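Local coordinates for protein kappa-carrageenase (Zobellia galactanivorans, PDB 5OCR) that probably hydrolyses kappa-carrageenan, a sulfated galactan of red algae, through its family 16 glycoside hydrolase beta-jellyroll domain, at residues A[192-197]-A[215-220]. Residues are numbered along the deposited sequence; the frame is centred on the assembly and turned at random.
Unlike the reference sequence in segment 192-197: Trp194 (reference Met). Residue 193 of segment 192-197 comes from a tag, linker or insertion.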
loop_
_atom_site.group_PDB
_atom_site.type_symbol
_atom_site.label_atom_id
_atom_site.label_comp_id
_atom_site.label_asym_id
_atom_site.label_seq_id
_atom_site.Cartn_x
_atom_site.Cartn_y
_atom_site.Cartn_z
ATOM N N ALA A 192 2.537 14.953 8.475
ATOM C CA ALA A 192 2.468 15.943 7.378
ATOM C C ALA A 192 1.949 17.271 7.956
ATOM O O ALA A 192 1.221 17.247 8.984
ATOM C CB ALA A 192 1.480 15.405 6.312
ATOM N N PRO A 193 2.282 18.378 7.286
ATOM C CA PRO A 193 1.685 19.665 7.724
ATOM C C PRO A 193 0.318 19.898 7.053
ATOM O O PRO A 193 -0.313 20.973 7.242
ATOM C CB PRO A 193 2.761 20.680 7.287
ATOM C CG PRO A 193 3.281 20.079 5.982
ATOM C CD PRO A 193 3.370 18.585 6.304
ATOM N N TRP A 194 -0.198 18.939 6.278
ATOM C CA TRP A 194 -1.492 19.048 5.551
ATOM C C TRP A 194 -2.217 17.730 5.707
ATOM O O TRP A 194 -1.609 16.728 6.095
ATOM C CB TRP A 194 -1.229 19.314 4.026
ATOM C CG TRP A 194 0.100 18.769 3.543
ATOM C CD1 TRP A 194 1.281 19.451 3.225
ATOM C CD2 TRP A 194 0.384 17.356 3.222
ATOM N NE1 TRP A 194 2.255 18.589 2.789
ATOM C CE2 TRP A 194 1.770 17.304 2.772
ATOM C CE3 TRP A 194 -0.358 16.196 3.256
ATOM C CZ2 TRP A 194 2.365 16.088 2.371
ATOM C CZ3 TRP A 194 0.257 14.982 2.916
ATOM C CH2 TRP A 194 1.570 14.940 2.456
ATOM N N ASP A 195 -3.538 17.750 5.479
ATOM C CA ASP A 195 -4.352 16.565 5.651
ATOM C C ASP A 195 -4.222 15.752 4.338
ATOM O O ASP A 195 -4.689 16.204 3.309
ATOM C CB ASP A 195 -5.807 17.095 5.833
ATOM C CG ASP A 195 -6.819 15.975 5.915
ATOM O OD1 ASP A 195 -6.531 14.807 5.495
ATOM O OD2 ASP A 195 -7.968 16.263 6.344
ATOM N N PRO A 196 -3.614 14.529 4.371
ATOM C CA PRO A 196 -3.404 13.694 3.167
ATOM C C PRO A 196 -4.693 13.270 2.492
ATOM O O PRO A 196 -4.643 12.860 1.313
ATOM C CB PRO A 196 -2.621 12.419 3.680
ATOM C CG PRO A 196 -2.065 12.916 5.029
ATOM C CD PRO A 196 -3.165 13.834 5.612
ATOM N N SER A 197 -5.828 13.326 3.180
ATOM C CA SER A 197 -7.091 12.931 2.613
ATOM C C SER A 197 -7.677 14.042 1.753
ATOM O O SER A 197 -8.670 13.773 1.114
ATOM C CB SER A 197 -8.089 12.522 3.731
ATOM O OG SER A 197 -8.645 13.648 4.447
ATOM N N TYR A 215 10.332 9.407 0.139
ATOM C CA TYR A 215 10.150 10.850 -0.102
ATOM C C TYR A 215 8.691 11.233 -0.087
ATOM O O TYR A 215 7.829 10.511 -0.536
ATOM C CB TYR A 215 10.680 11.188 -1.513
ATOM C CG TYR A 215 12.145 10.837 -1.701
ATOM C CD1 TYR A 215 12.524 9.566 -2.158
ATOM C CD2 TYR A 215 13.132 11.814 -1.426
ATOM C CE1 TYR A 215 13.919 9.268 -2.366
ATOM C CE2 TYR A 215 14.518 11.512 -1.587
ATOM C CZ TYR A 215 14.850 10.256 -2.094
ATOM O OH TYR A 215 16.213 9.968 -2.237
ATOM N N VAL A 216 8.364 12.389 0.470
ATOM C CA VAL A 216 6.971 12.903 0.383
ATOM C C VAL A 216 7.098 14.288 -0.219
ATOM O O VAL A 216 7.826 15.148 0.353
ATOM C CB VAL A 216 6.227 12.896 1.745
ATOM C CG1 VAL A 216 4.828 13.555 1.663
ATOM C CG2 VAL A 216 6.191 11.476 2.272
ATOM N N ASP A 217 6.359 14.576 -1.302
ATOM C CA ASP A 217 6.468 15.864 -1.959
ATOM C C ASP A 217 7.924 16.337 -2.166
ATOM O O ASP A 217 8.262 17.534 -1.908
ATOM C CB ASP A 217 5.653 16.917 -1.170
ATOM C CG ASP A 217 4.144 16.789 -1.406
ATOM O OD1 ASP A 217 3.719 16.078 -2.340
ATOM O OD2 ASP A 217 3.410 17.529 -0.703
ATOM N N GLY A 218 8.756 15.390 -2.495
ATOM C CA GLY A 218 10.152 15.621 -2.929
ATOM C C GLY A 218 11.049 15.898 -1.733
ATOM O O GLY A 218 12.121 16.490 -1.898
ATOM N N VAL A 219 10.615 15.530 -0.544
ATOM C CA VAL A 219 11.443 15.723 0.677
ATOM C C VAL A 219 11.793 14.345 1.179
ATOM O O VAL A 219 10.893 13.532 1.374
ATOM C CB VAL A 219 10.753 16.538 1.734
ATOM C CG1 VAL A 219 11.629 16.630 2.972
ATOM C CG2 VAL A 219 10.345 17.902 1.179
ATOM N N GLU A 220 13.064 14.028 1.403
ATOM C CA GLU A 220 13.367 12.740 2.086
ATOM C C GLU A 220 12.794 12.697 3.512
ATOM O O GLU A 220 13.089 13.614 4.344
ATOM C CB GLU A 220 14.891 12.495 2.157
ATOM C CG GLU A 220 15.222 11.280 3.024
ATOM C CD GLU A 220 16.740 10.917 2.980
ATOM O OE1 GLU A 220 17.474 11.381 2.102
ATOM O OE2 GLU A 220 17.210 10.167 3.846
HETATM O O HOH W 1 4.258 19.467 0.856
#
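The type I' turn from Val216 to Val219, which closes the hairpin of strands 211-216 and 219-225 in the GH16 beta-jellyroll, meets the indole of Trp194, a residue that differs from the reference sequence, in the loop between strands 189-191 and 200-207. Val216 touches it through CG1 alone, which lies near the indole plane at the edge of the six-membered ring, 3.6 Å from Trp194 CZ2; with chi1 at 175° this methyl stands anti to the backbone N. Asp217 comes from the opposite direction, its carboxylate plane turned 45° from the ring. Asp217 OD2 lies obliquely off the indole, 3.8 Å from Trp194 NE1, and a water set to one side bridges the two atoms: it accepts from Trp194 NE1 at 2.9 Å and donates to Asp217 OD2 at 2.6 Å. Ala192 CB and Pro193 CD, the latter from an inserted residue, cover one indole face near its rim. His201 stacks with Trp194 and hydrogen-bonds Asp217 OD2 through ND1, while Ile202 N hydrogen-bonds Asp217 OD1. Strand 200-207 thus grips both carboxylate oxygens, which should limit their rotation beside the ring; the methyl contact is apolar, and the polar link between Trp194 and Asp217 runs through the water, with His201 as a second bridge.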